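PDB 2DYJ: ribosome-binding factor A from Thermus thermophilus, which assists late maturation of the 30S ribosomal subunit, binding free 30S subunits and supporting efficient processing of 16S rRNA. Local coordinates for residues Leu8-Ile20 with Arg68-Arg80. Sequence-based numbering, arbitrary orientation.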
loop_
_atom_site.group_PDB
_atom_site.type_symbol
_atom_site.label_atom_id
_atom_site.label_comp_id
_atom_site.label_asym_id
_atom_site.label_seq_id
_atom_site.Cartn_x
_atom_site.Cartn_y
_atom_site.Cartn_z
ATOM N N LEU A 8 -11.735 4.922 -6.189
ATOM C CA LEU A 8 -10.379 4.625 -6.630
ATOM C C LEU A 8 -9.596 4.039 -5.452
ATOM O O LEU A 8 -8.773 3.129 -5.621
ATOM C CB LEU A 8 -9.681 5.897 -7.157
ATOM C CG LEU A 8 -8.229 5.652 -7.604
ATOM C CD1 LEU A 8 -8.206 4.726 -8.810
ATOM C CD2 LEU A 8 -7.543 6.971 -7.931
ATOM N N GLU A 9 -9.866 4.540 -4.249
ATOM C CA GLU A 9 -9.158 4.051 -3.079
ATOM C C GLU A 9 -9.487 2.594 -2.820
ATOM O O GLU A 9 -8.614 1.837 -2.447
ATOM C CB GLU A 9 -9.476 4.915 -1.852
ATOM C CG GLU A 9 -8.965 6.333 -2.007
ATOM C CD GLU A 9 -9.320 7.231 -0.844
ATOM O OE1 GLU A 9 -10.368 6.999 -0.217
ATOM O OE2 GLU A 9 -8.561 8.188 -0.574
ATOM N N ALA A 10 -10.744 2.194 -3.030
ATOM C CA ALA A 10 -11.116 0.797 -2.838
ATOM C C ALA A 10 -10.370 -0.101 -3.842
ATOM O O ALA A 10 -9.881 -1.179 -3.486
ATOM C CB ALA A 10 -12.625 0.629 -2.997
ATOM N N GLN A 11 -10.269 0.336 -5.096
ATOM C CA GLN A 11 -9.560 -0.455 -6.094
ATOM C C GLN A 11 -8.072 -0.574 -5.741
ATOM O O GLN A 11 -7.481 -1.648 -5.858
ATOM C CB GLN A 11 -9.686 0.171 -7.492
ATOM C CG GLN A 11 -11.103 0.264 -8.042
ATOM C CD GLN A 11 -11.145 0.783 -9.481
ATOM O OE1 GLN A 11 -12.206 0.822 -10.112
ATOM N NE2 GLN A 11 -9.988 1.182 -10.003
ATOM N N LEU A 12 -7.466 0.540 -5.342
ATOM C CA LEU A 12 -6.051 0.553 -4.979
ATOM C C LEU A 12 -5.775 -0.325 -3.760
ATOM O O LEU A 12 -4.750 -1.002 -3.697
ATOM C CB LEU A 12 -5.578 1.997 -4.702
ATOM C CG LEU A 12 -5.453 2.924 -5.921
ATOM C CD1 LEU A 12 -5.253 4.389 -5.482
ATOM C CD2 LEU A 12 -4.285 2.476 -6.765
ATOM N N LYS A 13 -6.680 -0.294 -2.785
ATOM C CA LYS A 13 -6.530 -1.088 -1.567
ATOM C C LYS A 13 -6.549 -2.583 -1.865
ATOM O O LYS A 13 -5.692 -3.344 -1.389
ATOM C CB LYS A 13 -7.649 -0.765 -0.582
ATOM C CG LYS A 13 -7.630 -1.621 0.682
ATOM C CD LYS A 13 -8.694 -1.149 1.659
ATOM C CE LYS A 13 -9.466 -2.314 2.259
ATOM N NZ LYS A 13 -8.611 -3.179 3.107
ATOM N N ARG A 14 -7.535 -3.015 -2.645
ATOM C CA ARG A 14 -7.619 -4.428 -2.966
ATOM C C ARG A 14 -6.419 -4.819 -3.826
ATOM O O ARG A 14 -5.838 -5.885 -3.641
ATOM C CB ARG A 14 -8.940 -4.738 -3.685
ATOM C CG ARG A 14 -9.083 -6.202 -4.067
ATOM C CD ARG A 14 -10.478 -6.534 -4.594
ATOM N NE ARG A 14 -11.027 -7.722 -3.936
ATOM C CZ ARG A 14 -11.613 -7.716 -2.741
ATOM N NH1 ARG A 14 -11.744 -6.582 -2.063
ATOM N NH2 ARG A 14 -12.057 -8.847 -2.211
ATOM N N ALA A 15 -6.010 -3.937 -4.733
ATOM C CA ALA A 15 -4.868 -4.230 -5.604
ATOM C C ALA A 15 -3.549 -4.348 -4.840
ATOM O O ALA A 15 -2.757 -5.271 -5.059
ATOM C CB ALA A 15 -4.746 -3.150 -6.696
ATOM N N LEU A 16 -3.314 -3.405 -3.942
ATOM C CA LEU A 16 -2.082 -3.391 -3.166
ATOM C C LEU A 16 -2.045 -4.543 -2.159
ATOM O O LEU A 16 -0.996 -5.136 -1.917
ATOM C CB LEU A 16 -1.947 -2.032 -2.465
ATOM C CG LEU A 16 -0.542 -1.567 -2.075
ATOM C CD1 LEU A 16 0.419 -1.745 -3.237
ATOM C CD2 LEU A 16 -0.605 -0.106 -1.649
ATOM N N ALA A 17 -3.188 -4.868 -1.569
ATOM C CA ALA A 17 -3.225 -5.972 -0.617
ATOM C C ALA A 17 -2.772 -7.239 -1.341
ATOM O O ALA A 17 -2.064 -8.067 -0.773
ATOM C CB ALA A 17 -4.647 -6.146 -0.052
ATOM N N GLU A 18 -3.176 -7.391 -2.600
ATOM C CA GLU A 18 -2.784 -8.564 -3.372
ATOM C C GLU A 18 -1.321 -8.538 -3.791
ATOM O O GLU A 18 -0.645 -9.570 -3.775
ATOM C CB GLU A 18 -3.670 -8.703 -4.612
ATOM C CG GLU A 18 -5.090 -9.132 -4.274
ATOM C CD GLU A 18 -5.998 -9.214 -5.488
ATOM O OE1 GLU A 18 -7.199 -9.508 -5.312
ATOM O OE2 GLU A 18 -5.516 -8.979 -6.612
ATOM N N GLU A 19 -0.829 -7.364 -4.179
ATOM C CA GLU A 19 0.561 -7.244 -4.589
ATOM C C GLU A 19 1.512 -7.436 -3.410
ATOM O O GLU A 19 2.605 -7.960 -3.573
ATOM C CB GLU A 19 0.818 -5.890 -5.259
ATOM C CG GLU A 19 0.079 -5.718 -6.582
ATOM C CD GLU A 19 0.245 -6.924 -7.495
ATOM O OE1 GLU A 19 1.371 -7.466 -7.572
ATOM O OE2 GLU A 19 -0.750 -7.322 -8.140
ATOM N N ILE A 20 1.103 -7.012 -2.221
ATOM C CA ILE A 20 1.958 -7.190 -1.055
ATOM C C ILE A 20 2.011 -8.692 -0.725
ATOM O O ILE A 20 3.071 -9.248 -0.419
ATOM C CB ILE A 20 1.401 -6.393 0.146
ATOM C CG1 ILE A 20 1.606 -4.898 -0.109
ATOM C CG2 ILE A 20 2.061 -6.849 1.442
ATOM C CD1 ILE A 20 1.023 -3.966 0.965
ATOM N N ARG A 68 8.739 -1.381 -6.753
ATOM C CA ARG A 68 8.194 -2.600 -7.358
ATOM C C ARG A 68 6.682 -2.648 -7.161
ATOM O O ARG A 68 5.948 -3.138 -8.016
ATOM C CB ARG A 68 8.814 -3.853 -6.718
ATOM C CG ARG A 68 10.335 -3.853 -6.687
ATOM C CD ARG A 68 10.863 -4.741 -5.553
ATOM N NE ARG A 68 12.272 -4.475 -5.278
ATOM C CZ ARG A 68 12.861 -4.661 -4.098
ATOM N NH1 ARG A 68 12.160 -5.119 -3.063
ATOM N NH2 ARG A 68 14.155 -4.380 -3.954
ATOM N N LEU A 69 6.197 -2.138 -6.034
ATOM C CA LEU A 69 4.758 -2.163 -5.792
ATOM C C LEU A 69 4.038 -1.159 -6.678
ATOM O O LEU A 69 2.938 -1.447 -7.172
ATOM C CB LEU A 69 4.441 -1.869 -4.316
ATOM C CG LEU A 69 4.725 -3.005 -3.335
ATOM C CD1 LEU A 69 4.547 -2.520 -1.883
ATOM C CD2 LEU A 69 3.786 -4.162 -3.628
ATOM N N VAL A 70 4.642 0.012 -6.902
ATOM C CA VAL A 70 3.985 0.990 -7.756
ATOM C C VAL A 70 3.961 0.453 -9.193
ATOM O O VAL A 70 2.983 0.637 -9.922
ATOM C CB VAL A 70 4.679 2.370 -7.672
ATOM C CG1 VAL A 70 4.127 3.313 -8.735
ATOM C CG2 VAL A 70 4.404 2.987 -6.281
ATOM N N ALA A 71 5.035 -0.234 -9.572
ATOM C CA ALA A 71 5.138 -0.837 -10.903
ATOM C C ALA A 71 4.009 -1.864 -11.078
ATOM O O ALA A 71 3.408 -1.958 -12.149
ATOM C CB ALA A 71 6.495 -1.527 -11.059
ATOM N N ALA A 72 3.743 -2.630 -10.013
ATOM C CA ALA A 72 2.707 -3.655 -9.994
ATOM C C ALA A 72 1.329 -3.037 -10.109
ATOM O O ALA A 72 0.436 -3.576 -10.779
ATOM C CB ALA A 72 2.804 -4.490 -8.707
ATOM N N LEU A 73 1.140 -1.911 -9.438
ATOM C CA LEU A 73 -0.134 -1.228 -9.509
ATOM C C LEU A 73 -0.315 -0.658 -10.904
ATOM O O LEU A 73 -1.410 -0.684 -11.440
ATOM C CB LEU A 73 -0.197 -0.080 -8.498
ATOM C CG LEU A 73 -0.259 -0.462 -7.017
ATOM C CD1 LEU A 73 -0.357 0.819 -6.164
ATOM C CD2 LEU A 73 -1.472 -1.341 -6.774
ATOM N N ALA A 74 0.761 -0.146 -11.495
ATOM C CA ALA A 74 0.650 0.462 -12.811
ATOM C C ALA A 74 0.164 -0.540 -13.848
ATOM O O ALA A 74 -0.387 -0.155 -14.885
ATOM C CB ALA A 74 1.989 1.057 -13.254
ATOM N N ARG A 75 0.380 -1.817 -13.568
ATOM C CA ARG A 75 -0.033 -2.873 -14.488
ATOM C C ARG A 75 -1.506 -3.249 -14.367
ATOM O O ARG A 75 -2.037 -3.947 -15.228
ATOM C CB ARG A 75 0.837 -4.119 -14.278
ATOM C CG ARG A 75 2.260 -3.957 -14.804
ATOM C CD ARG A 75 3.040 -5.262 -14.751
ATOM N NE ARG A 75 3.485 -5.601 -13.407
ATOM C CZ ARG A 75 4.678 -5.306 -12.894
ATOM N NH1 ARG A 75 5.590 -4.652 -13.610
ATOM N NH2 ARG A 75 4.955 -5.664 -11.648
ATOM N N ARG A 76 -2.177 -2.777 -13.319
ATOM C CA ARG A 76 -3.575 -3.130 -13.141
ATOM C C ARG A 76 -4.561 -2.017 -12.852
ATOM O O ARG A 76 -5.770 -2.262 -12.799
ATOM C CB ARG A 76 -3.715 -4.213 -12.070
ATOM C CG ARG A 76 -3.008 -3.943 -10.763
ATOM C CD ARG A 76 -3.093 -5.169 -9.855
ATOM N NE ARG A 76 -4.452 -5.438 -9.378
ATOM C CZ ARG A 76 -4.755 -6.406 -8.514
ATOM N NH1 ARG A 76 -3.804 -7.200 -8.042
ATOM N NH2 ARG A 76 -6.002 -6.562 -8.091
ATOM N N VAL A 77 -4.058 -0.800 -12.660
ATOM C CA VAL A 77 -4.926 0.338 -12.398
ATOM C C VAL A 77 -4.703 1.353 -13.501
ATOM O O VAL A 77 -3.565 1.617 -13.896
ATOM C CB VAL A 77 -4.626 1.000 -11.031
ATOM C CG1 VAL A 77 -5.575 2.181 -10.804
ATOM C CG2 VAL A 77 -4.779 -0.017 -9.918
ATOM N N ARG A 78 -5.789 1.921 -14.007
ATOM C CA ARG A 78 -5.681 2.891 -15.083
ATOM C C ARG A 78 -5.539 4.306 -14.537
ATOM O O ARG A 78 -6.510 4.907 -14.077
ATOM C CB ARG A 78 -6.909 2.795 -15.993
ATOM C CG ARG A 78 -6.689 3.373 -17.382
ATOM C CD ARG A 78 -5.443 2.762 -18.026
ATOM N NE ARG A 78 -5.142 3.341 -19.336
ATOM C CZ ARG A 78 -5.870 3.134 -20.429
ATOM N NH1 ARG A 78 -6.945 2.356 -20.375
ATOM N NH2 ARG A 78 -5.526 3.711 -21.574
ATOM N N MET A 79 -4.314 4.815 -14.572
ATOM C CA MET A 79 -3.982 6.161 -14.109
ATOM C C MET A 79 -2.754 6.566 -14.917
ATOM O O MET A 79 -1.826 5.777 -15.065
ATOM C CB MET A 79 -3.609 6.168 -12.615
ATOM C CG MET A 79 -4.764 6.128 -11.627
ATOM S SD MET A 79 -4.185 6.332 -9.906
ATOM C CE MET A 79 -3.827 8.109 -9.908
ATOM N N ARG A 80 -2.748 7.784 -15.444
ATOM C CA ARG A 80 -1.612 8.247 -16.216
ATOM C C ARG A 80 -0.372 8.201 -15.343
ATOM O O ARG A 80 0.666 7.709 -15.767
ATOM C CB ARG A 80 -1.871 9.652 -16.746
ATOM C CG ARG A 80 -2.505 9.654 -18.127
ATOM C CD ARG A 80 -3.792 8.828 -18.173
ATOM N NE ARG A 80 -4.066 8.313 -19.515
ATOM C CZ ARG A 80 -3.392 7.316 -20.083
ATOM N NH1 ARG A 80 -2.407 6.719 -19.424
ATOM N NH2 ARG A 80 -3.701 6.916 -21.310
HETATM O O HOH W 1 -0.202 -6.301 -10.881
#
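A salt-bridge network of Glu18, Glu19 and Arg76 borders an apolar helix-helix interface. The Arg76 chain bends at chi3 and lays its guanidinium over Ala15, with Ala15 CB 3.5 Å from Arg76 NE. Arg76 NH1 and NH2 both grip one oxygen, Glu18 OE2, each at 2.9 Å. They come from the same face of the carboxylate, and the carboxylate and guanidinium planes lie 49° apart. Arg76 NH1 also donates to the anti lone pair of Glu19 OE2 at 3.1 Å, in the guanidinium plane. A water donates to Ala72 O and, weakly, to Glu19 OE2. A bend at chi2 (-48°) brings the Glu19 carboxylate over Ala72 CB. With an alanine at Glu19, Arg76 NH1 is likely to lose one of its two carboxylate partners, and the packing against the Ala72 methyl would go with it. In this KH-type alpha/beta fold, helices 5-21 and 66-74 pack on one face of the three-stranded sheet. Their segments cross at 125°. Leu73 CD2 sits 3.7 Å from Ala15 CB, and Leu73 CD1 meets Leu16 CD1. Leu69 CD2 touches Glu19 CB, while Leu69 also reaches Leu85 and Phe87 of strand 84-89. Past the helix, Val77 CG2 meets Leu12 CD2, and Met79 SD lies 3.9 Å from Leu8 CD2.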